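Local atomic coordinates of TPR repeat-containing protein (Cytophaga hutchinsonii, PDB entry 3U4T), a protein that is of unknown function but belongs to the tetratricopeptide-repeat proteins, whose stacked helix pairs commonly serve as scaffolds for binding other proteins or peptides. Residues A[227-232]-A[242-247]; A[182-187]-A[200-205]; A[174-179]-A[207-212]; A[148-153]-A[163-168]; A[112-117]-A[128-133]. The protein carries 1 engineered substitution. All coordinates share one frame; numbering follows the deposited sequence.

Four contacts pair helices that follow each other in the chain: contact 5 toward the middle, then contacts 4, 2 and 1 toward the C-terminal end. Contact 3 holds the same two helices as contact 2, about 11 Å away between centres, and is a surface contact. Contacts 1, 4 and 5 are buried; contact 2 is partly so. None has a hydrogen bond from one segment to the other; each is held by van der Waals packing, with aromatic-ring contacts in 1, 2, 3 and 5. Alanine methyls meet aromatic faces in contacts 1 and 2, whereas glycines meet phenylalanine or selenomethionine in contacts 4 and 5. Neighbours touch in series: 5 with 4, 4 with 2, 2 with 1.

Contact 1: A[227-232]-A[242-247]; sequences IAYYYT and AAWKNI
A228 and W244 join helices 217-233 and 237-250 into an antiparallel hairpin consistent with those stacked in tetratricopeptide arrays; the short axes approach to 8.9 Å at 161°. Aromatic contacts dominate. W244 CG stands anti to the carbonyl carbon, which brings the indole over A228, whose CB lies 3.6 Å from the centroid of the W244 six-membered ring and 18° off the normal. The far edge of that ring points at a face of Y229 in a T-shaped pair, planes 88° apart, with W244 CH2 3.7 Å from Y229 CZ. Apolar packing comes next: A228 CB lies 3.7 Å from A243 CB, small side chains that let the A228 and A243 CA atoms close to 5.2 Å. A valine in place of W244 would probably strip the A228 methyl of its aromatic cover and leave the Y229 face without its edge partner. The T232 hydroxyl bonds within its own helix: A228 O accepts T232 N and, from the opposite face of its plane, T232 OG1 at 2.7 Å.

Contact 2: A[182-187]-A[200-205]; sequences RARANA and PYYEKL
Y201 has R182 CB over one ring face and, on the opposite face, its own neighbour P200 through CG. R182 turns back along the ring, its chain bent at chi2 and chi3 (chi3 65°), and puts a face of its guanidinium over Y201 CE1, with R182 CZ 3.4 Å from Y201 CE1 and the two planes 40° apart. Although R182 NH2 comes within 3.1 Å of Y201 OH, the angle is too poor for a hydrogen bond; the charge is met instead by D162, bound at NE. The second tyrosine is met more squarely: A183 CB lies 3.5 Å from the centroid of the Y202 ring, only 7° from its normal. A183 also packs on Y201, CB to CB 3.7 Å. Near Y201 CE2 the N186 amide approaches, ND2 at 3.3 Å, its rotation fixed by a bond of 2.9 Å from N186 ND2 to R182 O. At the far end of Y202, OH lies 3.6 Å from R184 CG, and E222 on helix 217-233 binds both Y202 OH and R184 NE. A small residue on one helix seated against an aromatic ring of its antiparallel partner is consistent with the helical hairpin of tetratricopeptide repeats.

Contact 3: A[174-179]-A[207-212]; sequences NIYIGY and EVCAPG
V208 uses its two methyls on different partners. CG2 meets the methylene of Y176, at 3.7 Å from Y176 CB, while CG1 reaches N174, 3.6 Å from its ND2, and more loosely the Y179 ring, 4.1 Å from CE2. C209 joins from the next position: SG lies 3.6 Å from Y176 CB and 4.8 Å from the centroid of the Y176 ring, 53° off the normal, an oblique sulfur-aromatic contact. No hydrogen bond runs from one segment to the other. With chi1 at 83°, Y176 CG sits between the backbone N and the carbonyl carbon, a setting that carries the ring away from V208 and leaves CB to do the touching; the ring itself meets Y216. On the other flank, Y179 OH donates to N174 OD1 over 3.0 Å, from well above the carbonyl plane, and thereby ties the N174 amide to the Y179 ring beside V208 CG1. I175, at the N-cap position of helix 176-189, turns from V208 toward V168 and L169 on helix 158-171, whereas C209 also touches L220 on helix 217-233. The geometry is consistent with the end of an antiparallel helix hairpin of the tetratricopeptide type, in which the first turn of helix 176-189 packs on V208 and C209 of helix 199-209.

Contact 4: A[148-153]-A[163-168]; sequences LGQAYY and SSFVKV
F165 and S164 converge on G149 through different first torsions: F165 CG is anti to the carbonyl carbon (chi1 -68°), sending the ring across to helix 142-154, whereas S164 OG is anti to the backbone N (chi1 177°) and drops beside the glycine. Both helices belong to a tetratricopeptide repeat, and this is the core of its antiparallel hairpin, with short axes 8.8 Å apart at 160°. The closeness depends on G149, whose CA lies 5.1 Å from the CA of S164. F165 CZ touches G149 C at 3.4 Å, and a methyl on G149 would clash with F165 CE1; the bare backbone is therefore what the CZ end of the ring meets, obliquely. The same ring also meets W181 and A185 of helix 176-189. An alanine in place of F165 would probably open a gap against G149 and take from W181 one of the rings that meet it. S164 is buried and polar, yet its OG is satisfied by F145 O; the approach of S164 OG to G149 N, at 3.3 Å, has too poor an angle to count as a bond. Y152 offers only an edge, with S164 CB 4.2 Å from its CD2, while one face of that ring is covered by L148 CD1 and its OH bonds to the engineered E132.

Contact 5: A[112-117]-A[128-133]; sequences GQIGSY and IQYMEK. Engineered in segment 128-133: E132 (natural residue Ser).
G115 and selenomethionine M131 form the tight side of this contact between helix 109-120 and helix 124-131, an antiparallel helix pair consistent with the tetratricopeptide architecture. The M131 chain is extended beyond CG (chi2 173°), which carries its methyl past the glycine to the peptide that joins G115 to S116: M131 CE lies 3.4 Å from S116 N and 3.6 Å from G115 C. A methyl on G115 would clash with M131 CG, so the close fit, with 5.0 Å between the CA atoms of G115 and Y130, rests on the missing side chain. M131 packs further on L148 and A151 of helix 142-154, which keeps this side buried. The other side is looser and partly exposed. There the Y130 ring is held between two aliphatic groups. I114 CG2 covers one face, offset toward the rim and 4.1 Å from the ring centroid, 23° off the normal; over the centre of the opposite face lies CE of K133, whose NZ makes only a weak bond to Q129 OE1. I114 continues the apolar layer toward I94 and Y97 on helix 90-103. Back on the tight side, S116 keeps its hydroxyl within its own helix: S116 OG donates to G112 O over 2.9 Å, reaching that oxygen from the face opposite to the one used by S116 N.

Contact 1: A[227-232]-A[242-247]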
# COMPACT_ATOMS: atom_id res chain seq x y z
N ILE A 227 24.18 10.24 5.80
CA ILE A 227 25.09 11.36 5.66
C ILE A 227 26.23 11.29 6.67
O ILE A 227 27.40 11.38 6.29
CB ILE A 227 24.34 12.70 5.81
CG1 ILE A 227 23.20 12.77 4.79
CG2 ILE A 227 25.29 13.87 5.58
CD1 ILE A 227 23.67 12.75 3.36
N ALA A 228 25.89 11.11 7.94
CA ALA A 228 26.93 11.03 8.99
C ALA A 228 27.98 9.96 8.69
O ALA A 228 29.17 10.18 8.94
CB ALA A 228 26.30 10.80 10.35
N TYR A 229 27.55 8.82 8.17
CA TYR A 229 28.48 7.75 7.82
C TYR A 229 29.24 8.13 6.56
O TYR A 229 30.44 7.92 6.45
CB TYR A 229 27.75 6.42 7.60
CG TYR A 229 27.20 5.80 8.87
CD1 TYR A 229 28.00 5.63 10.01
CD2 TYR A 229 25.87 5.35 8.94
CE1 TYR A 229 27.51 5.02 11.17
CE2 TYR A 229 25.37 4.75 10.10
CZ TYR A 229 26.19 4.58 11.21
OH TYR A 229 25.70 3.96 12.33
N TYR A 230 28.54 8.70 5.59
CA TYR A 230 29.19 9.10 4.36
C TYR A 230 30.36 10.02 4.69
O TYR A 230 31.46 9.87 4.16
CB TYR A 230 28.22 9.88 3.47
CG TYR A 230 28.91 10.50 2.28
CD1 TYR A 230 29.16 9.76 1.13
CD2 TYR A 230 29.35 11.82 2.33
CE1 TYR A 230 29.84 10.31 0.05
CE2 TYR A 230 30.04 12.39 1.26
CZ TYR A 230 30.28 11.63 0.12
OH TYR A 230 30.92 12.21 -0.95
N TYR A 231 30.10 10.97 5.59
CA TYR A 231 31.11 11.94 5.97
C TYR A 231 32.19 11.41 6.89
O TYR A 231 33.29 11.95 6.90
CB TYR A 231 30.45 13.18 6.57
CG TYR A 231 29.89 14.10 5.52
CD1 TYR A 231 30.66 14.51 4.42
CD2 TYR A 231 28.59 14.59 5.62
CE1 TYR A 231 30.15 15.37 3.45
CE2 TYR A 231 28.06 15.45 4.66
CZ TYR A 231 28.85 15.84 3.58
OH TYR A 231 28.30 16.69 2.64
N THR A 232 31.88 10.37 7.66
CA THR A 232 32.89 9.77 8.52
C THR A 232 33.86 9.05 7.58
O THR A 232 35.07 9.12 7.74
CB THR A 232 32.26 8.79 9.49
OG1 THR A 232 31.34 9.49 10.32
CG2 THR A 232 33.33 8.13 10.35
N ALA A 242 27.55 17.21 12.68
CA ALA A 242 26.33 17.99 12.50
C ALA A 242 25.16 17.06 12.20
O ALA A 242 24.05 17.26 12.70
CB ALA A 242 26.51 19.00 11.35
N ALA A 243 25.40 16.05 11.37
CA ALA A 243 24.35 15.11 11.02
C ALA A 243 23.99 14.33 12.28
O ALA A 243 22.81 14.10 12.56
CB ALA A 243 24.83 14.18 9.92
N TRP A 244 25.01 13.92 13.03
CA TRP A 244 24.80 13.17 14.27
C TRP A 244 23.98 14.03 15.21
O TRP A 244 23.23 13.51 16.04
CB TRP A 244 26.14 12.82 14.92
CG TRP A 244 26.85 11.65 14.30
CD1 TRP A 244 28.17 11.57 13.98
CD2 TRP A 244 26.28 10.38 13.96
NE1 TRP A 244 28.47 10.33 13.46
CE2 TRP A 244 27.33 9.58 13.45
CE3 TRP A 244 25.00 9.83 14.05
CZ2 TRP A 244 27.13 8.27 13.01
CZ3 TRP A 244 24.80 8.52 13.61
CH2 TRP A 244 25.87 7.76 13.11
N LYS A 245 24.12 15.34 15.08
CA LYS A 245 23.38 16.25 15.94
C LYS A 245 21.93 16.34 15.49
O LYS A 245 21.03 16.30 16.31
CB LYS A 245 24.03 17.64 15.96
CG LYS A 245 25.35 17.69 16.73
CD LYS A 245 26.03 19.06 16.61
CE LYS A 245 27.37 19.08 17.35
NZ LYS A 245 28.26 20.19 16.88
N ASN A 246 21.69 16.45 14.19
CA ASN A 246 20.31 16.54 13.73
C ASN A 246 19.47 15.38 14.23
O ASN A 246 18.26 15.52 14.42
CB ASN A 246 20.26 16.58 12.21
CG ASN A 246 21.05 17.71 11.65
OD1 ASN A 246 21.15 18.76 12.28
ND2 ASN A 246 21.63 17.51 10.47
N ILE A 247 20.11 14.23 14.44
CA ILE A 247 19.39 13.06 14.91
C ILE A 247 18.99 13.17 16.38
O ILE A 247 17.84 12.86 16.74
CB ILE A 247 20.23 11.79 14.71
CG1 ILE A 247 20.47 11.60 13.21
CG2 ILE A 247 19.51 10.57 15.31
CD1 ILE A 247 21.45 10.51 12.89

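Contact 2: A[182-187]-A[200-205]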
# COMPACT_ATOMS: atom_id res chain seq x y z
N ARG A 182 14.36 6.31 -3.75
CA ARG A 182 15.41 6.49 -4.74
C ARG A 182 16.71 6.37 -3.96
O ARG A 182 17.68 5.76 -4.41
CB ARG A 182 15.36 7.88 -5.37
CG ARG A 182 14.25 8.09 -6.35
CD ARG A 182 14.74 9.04 -7.44
NE ARG A 182 15.82 8.44 -8.22
CZ ARG A 182 16.51 9.08 -9.16
NH1 ARG A 182 16.25 10.35 -9.43
NH2 ARG A 182 17.46 8.44 -9.83
N ALA A 183 16.71 6.96 -2.77
CA ALA A 183 17.88 6.92 -1.92
C ALA A 183 18.23 5.46 -1.64
O ALA A 183 19.36 5.03 -1.88
CB ALA A 183 17.60 7.66 -0.61
N ARG A 184 17.26 4.71 -1.14
CA ARG A 184 17.46 3.31 -0.83
C ARG A 184 17.86 2.49 -2.05
O ARG A 184 18.73 1.62 -1.96
CB ARG A 184 16.19 2.74 -0.21
CG ARG A 184 15.92 3.30 1.17
CD ARG A 184 14.63 2.77 1.73
NE ARG A 184 14.45 3.09 3.15
CZ ARG A 184 13.34 2.81 3.82
NH1 ARG A 184 12.33 2.23 3.19
NH2 ARG A 184 13.23 3.10 5.10
N ALA A 185 17.25 2.77 -3.18
CA ALA A 185 17.57 2.05 -4.39
C ALA A 185 19.02 2.31 -4.80
O ALA A 185 19.72 1.40 -5.26
CB ALA A 185 16.63 2.48 -5.50
N ASN A 186 19.48 3.55 -4.62
CA ASN A 186 20.86 3.90 -4.97
C ASN A 186 21.89 3.41 -3.94
O ASN A 186 23.02 3.06 -4.29
CB ASN A 186 20.96 5.40 -5.22
CG ASN A 186 20.55 5.78 -6.64
OD1 ASN A 186 21.34 5.69 -7.57
ND2 ASN A 186 19.30 6.19 -6.81
N ALA A 187 21.51 3.37 -2.67
CA ALA A 187 22.42 2.88 -1.63
C ALA A 187 22.69 1.39 -1.87
O ALA A 187 23.75 0.88 -1.54
CB ALA A 187 21.81 3.08 -0.23
N PRO A 200 22.75 12.46 -2.71
CA PRO A 200 21.81 13.49 -3.15
C PRO A 200 20.34 13.25 -2.81
O PRO A 200 19.61 14.20 -2.48
CB PRO A 200 22.03 13.54 -4.65
CG PRO A 200 22.46 12.14 -4.97
CD PRO A 200 23.44 11.86 -3.85
N TYR A 201 19.89 12.01 -2.89
CA TYR A 201 18.49 11.70 -2.61
C TYR A 201 18.14 11.89 -1.14
O TYR A 201 17.07 12.42 -0.81
CB TYR A 201 18.16 10.29 -3.10
CG TYR A 201 18.50 10.14 -4.57
CD1 TYR A 201 17.84 10.92 -5.53
CD2 TYR A 201 19.56 9.35 -4.98
CE1 TYR A 201 18.25 10.92 -6.86
CE2 TYR A 201 19.98 9.34 -6.32
CZ TYR A 201 19.32 10.13 -7.24
OH TYR A 201 19.76 10.16 -8.54
N TYR A 202 19.04 11.48 -0.25
CA TYR A 202 18.80 11.65 1.17
C TYR A 202 18.88 13.14 1.51
O TYR A 202 18.19 13.63 2.42
CB TYR A 202 19.82 10.86 2.01
CG TYR A 202 19.42 9.41 2.27
CD1 TYR A 202 18.14 9.11 2.72
CD2 TYR A 202 20.31 8.36 2.05
CE1 TYR A 202 17.75 7.78 2.95
CE2 TYR A 202 19.92 7.02 2.28
CZ TYR A 202 18.64 6.75 2.73
OH TYR A 202 18.22 5.46 2.93
N GLU A 203 19.72 13.87 0.77
CA GLU A 203 19.85 15.31 1.01
C GLU A 203 18.55 15.97 0.61
O GLU A 203 18.06 16.84 1.33
CB GLU A 203 21.03 15.89 0.21
CG GLU A 203 22.38 15.51 0.80
CD GLU A 203 23.55 16.02 -0.01
OE1 GLU A 203 23.49 15.93 -1.25
OE2 GLU A 203 24.54 16.48 0.60
N LYS A 204 17.96 15.53 -0.51
CA LYS A 204 16.69 16.10 -0.94
C LYS A 204 15.58 15.67 0.03
O LYS A 204 14.64 16.43 0.27
CB LYS A 204 16.36 15.64 -2.36
CG LYS A 204 16.63 16.69 -3.43
CD LYS A 204 15.60 17.82 -3.38
CE LYS A 204 15.76 18.80 -4.55
NZ LYS A 204 14.53 19.63 -4.77
N LEU A 205 15.70 14.46 0.57
CA LEU A 205 14.72 13.95 1.52
C LEU A 205 14.66 14.86 2.74
O LEU A 205 13.59 15.18 3.24
CB LEU A 205 15.11 12.56 1.98
CG LEU A 205 14.03 11.99 2.90
CD1 LEU A 205 12.86 11.54 2.05
CD2 LEU A 205 14.57 10.82 3.68

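Contact 3: A[174-179]-A[207-212]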
# COMPACT_ATOMS: atom_id res chain seq x y z
N ASN A 174 8.56 16.10 -5.79
CA ASN A 174 9.01 16.43 -4.44
C ASN A 174 8.40 15.61 -3.33
O ASN A 174 8.58 15.92 -2.15
CB ASN A 174 8.78 17.92 -4.12
CG ASN A 174 9.98 18.76 -4.45
OD1 ASN A 174 10.61 18.58 -5.49
ND2 ASN A 174 10.30 19.69 -3.56
N ILE A 175 7.66 14.55 -3.68
CA ILE A 175 7.04 13.70 -2.66
C ILE A 175 8.20 12.98 -1.96
O ILE A 175 9.02 12.30 -2.59
CB ILE A 175 6.03 12.70 -3.30
CG1 ILE A 175 5.00 12.30 -2.25
CG2 ILE A 175 6.76 11.47 -3.83
CD1 ILE A 175 3.80 11.54 -2.80
N TYR A 176 8.29 13.17 -0.65
CA TYR A 176 9.37 12.62 0.15
C TYR A 176 9.60 11.13 -0.01
O TYR A 176 10.74 10.66 -0.09
CB TYR A 176 9.15 12.96 1.62
CG TYR A 176 8.22 12.03 2.36
CD1 TYR A 176 6.84 12.11 2.20
CD2 TYR A 176 8.73 11.09 3.25
CE1 TYR A 176 5.99 11.27 2.93
CE2 TYR A 176 7.90 10.25 3.97
CZ TYR A 176 6.53 10.34 3.81
OH TYR A 176 5.73 9.53 4.58
N ILE A 177 8.49 10.39 -0.05
CA ILE A 177 8.55 8.96 -0.18
C ILE A 177 9.32 8.52 -1.43
O ILE A 177 9.90 7.44 -1.45
CB ILE A 177 7.13 8.38 -0.20
CG1 ILE A 177 7.02 7.27 0.85
CG2 ILE A 177 6.79 7.91 -1.60
CD1 ILE A 177 5.59 6.92 1.27
N GLY A 178 9.31 9.35 -2.46
CA GLY A 178 10.04 9.01 -3.67
C GLY A 178 11.54 9.19 -3.47
O GLY A 178 12.34 8.37 -3.91
N TYR A 179 11.92 10.27 -2.80
CA TYR A 179 13.34 10.50 -2.56
C TYR A 179 13.88 9.42 -1.63
O TYR A 179 14.98 8.90 -1.83
CB TYR A 179 13.55 11.89 -1.95
CG TYR A 179 13.27 13.03 -2.91
CD1 TYR A 179 14.02 13.19 -4.08
CD2 TYR A 179 12.25 13.94 -2.65
CE1 TYR A 179 13.75 14.23 -4.97
CE2 TYR A 179 11.97 14.98 -3.53
CZ TYR A 179 12.72 15.13 -4.68
OH TYR A 179 12.43 16.17 -5.53
N GLU A 207 15.65 17.86 2.64
CA GLU A 207 15.21 19.15 2.11
C GLU A 207 13.71 19.26 2.29
O GLU A 207 13.22 20.16 2.98
CB GLU A 207 15.56 19.28 0.62
CG GLU A 207 16.69 20.27 0.32
CD GLU A 207 17.12 20.25 -1.14
OE1 GLU A 207 16.26 20.49 -2.01
OE2 GLU A 207 18.31 20.01 -1.42
N VAL A 208 12.97 18.33 1.70
CA VAL A 208 11.52 18.36 1.80
C VAL A 208 10.99 17.88 3.15
O VAL A 208 9.82 18.09 3.47
CB VAL A 208 10.88 17.51 0.68
CG1 VAL A 208 11.45 17.90 -0.68
CG2 VAL A 208 11.10 16.03 0.96
N CYS A 209 11.84 17.25 3.96
CA CYS A 209 11.40 16.76 5.27
C CYS A 209 11.79 17.54 6.51
O CYS A 209 11.06 17.58 7.49
CB CYS A 209 11.84 15.31 5.47
SG CYS A 209 10.90 14.08 4.55
N ALA A 210 12.96 18.17 6.51
CA ALA A 210 13.37 18.92 7.70
C ALA A 210 12.21 19.71 8.32
O ALA A 210 12.00 19.72 9.53
CB ALA A 210 14.52 19.84 7.38
N PRO A 211 11.50 20.45 7.48
CA PRO A 211 10.36 21.27 7.90
C PRO A 211 9.25 20.65 8.72
O PRO A 211 8.77 21.29 9.66
CB PRO A 211 9.88 21.86 6.58
CG PRO A 211 11.20 22.09 5.88
CD PRO A 211 12.09 20.97 6.23
N GLY A 212 8.82 19.43 8.42
CA GLY A 212 7.76 18.90 9.24
C GLY A 212 8.36 18.33 10.52
O GLY A 212 7.64 17.75 11.36

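Contact 4: A[148-153]-A[163-168]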
# COMPACT_ATOMS: atom_id res chain seq x y z
N LEU A 148 5.47 -1.23 -7.14
CA LEU A 148 6.21 -2.00 -8.11
C LEU A 148 7.69 -1.81 -7.83
O LEU A 148 8.47 -2.77 -7.87
CB LEU A 148 5.85 -1.56 -9.53
CG LEU A 148 6.59 -2.24 -10.69
CD1 LEU A 148 6.57 -3.76 -10.56
CD2 LEU A 148 5.95 -1.80 -11.99
N GLY A 149 8.09 -0.57 -7.53
CA GLY A 149 9.49 -0.29 -7.24
C GLY A 149 10.00 -1.08 -6.04
O GLY A 149 11.13 -1.58 -6.02
N GLN A 150 9.14 -1.18 -5.03
CA GLN A 150 9.48 -1.92 -3.83
C GLN A 150 9.65 -3.39 -4.19
O GLN A 150 10.55 -4.06 -3.67
CB GLN A 150 8.39 -1.78 -2.78
CG GLN A 150 8.26 -0.38 -2.22
CD GLN A 150 7.20 -0.31 -1.15
OE1 GLN A 150 6.01 -0.38 -1.44
NE2 GLN A 150 7.62 -0.20 0.09
N ALA A 151 8.80 -3.90 -5.07
CA ALA A 151 8.92 -5.31 -5.45
C ALA A 151 10.28 -5.51 -6.11
O ALA A 151 10.99 -6.45 -5.78
CB ALA A 151 7.81 -5.71 -6.39
N TYR A 152 10.64 -4.62 -7.03
CA TYR A 152 11.93 -4.69 -7.72
C TYR A 152 13.08 -4.64 -6.70
O TYR A 152 13.99 -5.46 -6.75
CB TYR A 152 12.08 -3.53 -8.70
CG TYR A 152 11.28 -3.64 -9.98
CD1 TYR A 152 11.19 -4.86 -10.67
CD2 TYR A 152 10.66 -2.53 -10.54
CE1 TYR A 152 10.51 -4.95 -11.88
CE2 TYR A 152 9.97 -2.61 -11.75
CZ TYR A 152 9.90 -3.83 -12.41
OH TYR A 152 9.23 -3.91 -13.61
N TYR A 153 13.02 -3.67 -5.79
CA TYR A 153 14.05 -3.49 -4.78
C TYR A 153 14.32 -4.76 -3.99
O TYR A 153 15.47 -5.18 -3.86
CB TYR A 153 13.62 -2.39 -3.79
CG TYR A 153 14.58 -2.19 -2.64
CD1 TYR A 153 15.67 -1.32 -2.75
CD2 TYR A 153 14.38 -2.83 -1.42
CE1 TYR A 153 16.53 -1.09 -1.67
CE2 TYR A 153 15.23 -2.62 -0.33
CZ TYR A 153 16.31 -1.75 -0.46
OH TYR A 153 17.16 -1.52 0.60
N SER A 163 14.17 3.47 -11.41
CA SER A 163 13.39 4.03 -12.51
C SER A 163 11.93 4.11 -12.13
O SER A 163 11.24 5.09 -12.44
CB SER A 163 13.53 3.16 -13.76
OG SER A 163 14.89 3.01 -14.12
N SER A 164 11.46 3.07 -11.45
CA SER A 164 10.07 3.02 -11.02
C SER A 164 9.83 4.09 -9.95
O SER A 164 8.74 4.63 -9.85
CB SER A 164 9.76 1.62 -10.48
OG SER A 164 8.43 1.55 -9.98
N PHE A 165 10.85 4.38 -9.15
CA PHE A 165 10.69 5.42 -8.13
C PHE A 165 10.78 6.79 -8.80
O PHE A 165 10.17 7.75 -8.34
CB PHE A 165 11.75 5.28 -7.03
CG PHE A 165 11.59 4.05 -6.19
CD1 PHE A 165 10.33 3.70 -5.67
CD2 PHE A 165 12.68 3.22 -5.92
CE1 PHE A 165 10.17 2.54 -4.90
CE2 PHE A 165 12.53 2.07 -5.15
CZ PHE A 165 11.28 1.73 -4.65
N VAL A 166 11.55 6.87 -9.89
CA VAL A 166 11.66 8.11 -10.64
C VAL A 166 10.27 8.45 -11.17
O VAL A 166 9.93 9.62 -11.31
CB VAL A 166 12.61 7.98 -11.85
CG1 VAL A 166 12.39 9.13 -12.80
CG2 VAL A 166 14.05 7.96 -11.39
N LYS A 167 9.49 7.42 -11.46
CA LYS A 167 8.13 7.60 -11.96
C LYS A 167 7.21 8.14 -10.89
O LYS A 167 6.31 8.93 -11.18
CB LYS A 167 7.56 6.29 -12.48
CG LYS A 167 7.91 5.96 -13.92
CD LYS A 167 7.18 6.90 -14.87
CE LYS A 167 7.41 6.47 -16.31
NZ LYS A 167 6.61 7.28 -17.26
N VAL A 168 7.40 7.69 -9.64
CA VAL A 168 6.56 8.18 -8.55
C VAL A 168 6.80 9.68 -8.43
O VAL A 168 5.88 10.47 -8.26
CB VAL A 168 6.90 7.48 -7.22
CG1 VAL A 168 6.08 8.09 -6.08
CG2 VAL A 168 6.60 6.00 -7.33

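Contact 5: A[112-117]-A[128-133]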
# COMPACT_ATOMS: atom_id res chain seq x y z
N GLY A 112 -2.92 -5.64 -9.02
CA GLY A 112 -2.07 -5.02 -8.01
C GLY A 112 -2.31 -5.70 -6.68
O GLY A 112 -1.40 -5.83 -5.86
N GLN A 113 -3.55 -6.14 -6.47
CA GLN A 113 -3.95 -6.83 -5.24
C GLN A 113 -3.30 -8.20 -5.17
O GLN A 113 -2.84 -8.64 -4.11
CB GLN A 113 -5.47 -7.03 -5.21
CG GLN A 113 -6.25 -5.81 -4.80
CD GLN A 113 -5.84 -5.32 -3.45
OE1 GLN A 113 -5.04 -4.39 -3.33
NE2 GLN A 113 -6.35 -5.95 -2.41
N ILE A 114 -3.24 -8.88 -6.31
CA ILE A 114 -2.66 -10.21 -6.36
C ILE A 114 -1.14 -10.13 -6.19
O ILE A 114 -0.54 -10.96 -5.52
CB ILE A 114 -3.03 -10.90 -7.67
CG1 ILE A 114 -4.56 -11.02 -7.76
CG2 ILE A 114 -2.37 -12.26 -7.73
CD1 ILE A 114 -5.09 -11.82 -8.95
N GLY A 115 -0.53 -9.11 -6.80
CA GLY A 115 0.90 -8.94 -6.69
C GLY A 115 1.30 -8.63 -5.25
O GLY A 115 2.23 -9.24 -4.71
N SER A 116 0.62 -7.66 -4.64
CA SER A 116 0.93 -7.31 -3.26
C SER A 116 0.89 -8.56 -2.41
O SER A 116 1.75 -8.74 -1.54
CB SER A 116 -0.09 -6.31 -2.73
OG SER A 116 0.02 -5.08 -3.43
N TYR A 117 -0.10 -9.43 -2.66
CA TYR A 117 -0.23 -10.67 -1.90
C TYR A 117 1.06 -11.48 -1.93
O TYR A 117 1.59 -11.88 -0.90
CB TYR A 117 -1.35 -11.57 -2.44
CG TYR A 117 -1.35 -12.92 -1.76
CD1 TYR A 117 -1.84 -13.07 -0.46
CD2 TYR A 117 -0.78 -14.03 -2.37
CE1 TYR A 117 -1.75 -14.28 0.21
CE2 TYR A 117 -0.68 -15.26 -1.71
CZ TYR A 117 -1.17 -15.38 -0.41
OH TYR A 117 -1.04 -16.58 0.28
N ILE A 128 5.90 -9.15 -8.96
CA ILE A 128 6.28 -8.23 -10.01
C ILE A 128 5.51 -8.50 -11.29
O ILE A 128 5.01 -7.56 -11.92
CB ILE A 128 7.77 -8.35 -10.35
CG1 ILE A 128 8.62 -7.96 -9.14
CG2 ILE A 128 8.09 -7.47 -11.56
CD1 ILE A 128 10.09 -8.15 -9.37
N GLN A 129 5.42 -9.78 -11.68
CA GLN A 129 4.70 -10.15 -12.90
C GLN A 129 3.31 -9.54 -12.92
O GLN A 129 2.91 -8.92 -13.91
CB GLN A 129 4.55 -11.67 -13.06
CG GLN A 129 3.61 -11.99 -14.23
CD GLN A 129 2.82 -13.28 -14.09
OE1 GLN A 129 1.78 -13.44 -14.72
NE2 GLN A 129 3.32 -14.21 -13.27
N TYR A 130 2.58 -9.74 -11.83
CA TYR A 130 1.22 -9.24 -11.71
C TYR A 130 1.12 -7.73 -11.52
O TYR A 130 0.19 -7.10 -12.02
CB TYR A 130 0.48 -9.97 -10.59
CG TYR A 130 -0.22 -11.23 -11.06
CD1 TYR A 130 -1.60 -11.25 -11.28
CD2 TYR A 130 0.50 -12.39 -11.31
CE1 TYR A 130 -2.25 -12.41 -11.75
CE2 TYR A 130 -0.14 -13.55 -11.77
CZ TYR A 130 -1.50 -13.55 -11.99
OH TYR A 130 -2.12 -14.68 -12.46
N MSE A 131 2.07 -7.15 -10.78
CA MSE A 131 2.06 -5.71 -10.59
C MSE A 131 2.29 -5.02 -11.94
O MSE A 131 1.77 -3.94 -12.19
CB MSE A 131 3.12 -5.27 -9.58
CG MSE A 131 2.62 -5.26 -8.14
SE MSE A 131 4.06 -4.91 -6.92
CE MSE A 131 3.19 -5.53 -5.30
N GLU A 132 3.06 -5.66 -12.83
CA GLU A 132 3.33 -5.10 -14.15
C GLU A 132 2.12 -5.17 -15.08
O GLU A 132 2.08 -4.46 -16.09
CB GLU A 132 4.51 -5.81 -14.80
CG GLU A 132 5.86 -5.51 -14.17
CD GLU A 132 6.99 -6.24 -14.87
OE1 GLU A 132 6.78 -7.41 -15.21
OE2 GLU A 132 8.07 -5.66 -15.07
N LYS A 133 1.15 -6.02 -14.74
CA LYS A 133 -0.07 -6.17 -15.54
C LYS A 133 -0.89 -4.88 -15.49
O LYS A 133 -1.81 -4.69 -16.28
CB LYS A 133 -0.96 -7.31 -15.02
CG LYS A 133 -0.48 -8.73 -15.33
CD LYS A 133 -1.57 -9.74 -14.95
CE LYS A 133 -1.08 -11.19 -14.95
NZ LYS A 133 -0.56 -11.66 -16.26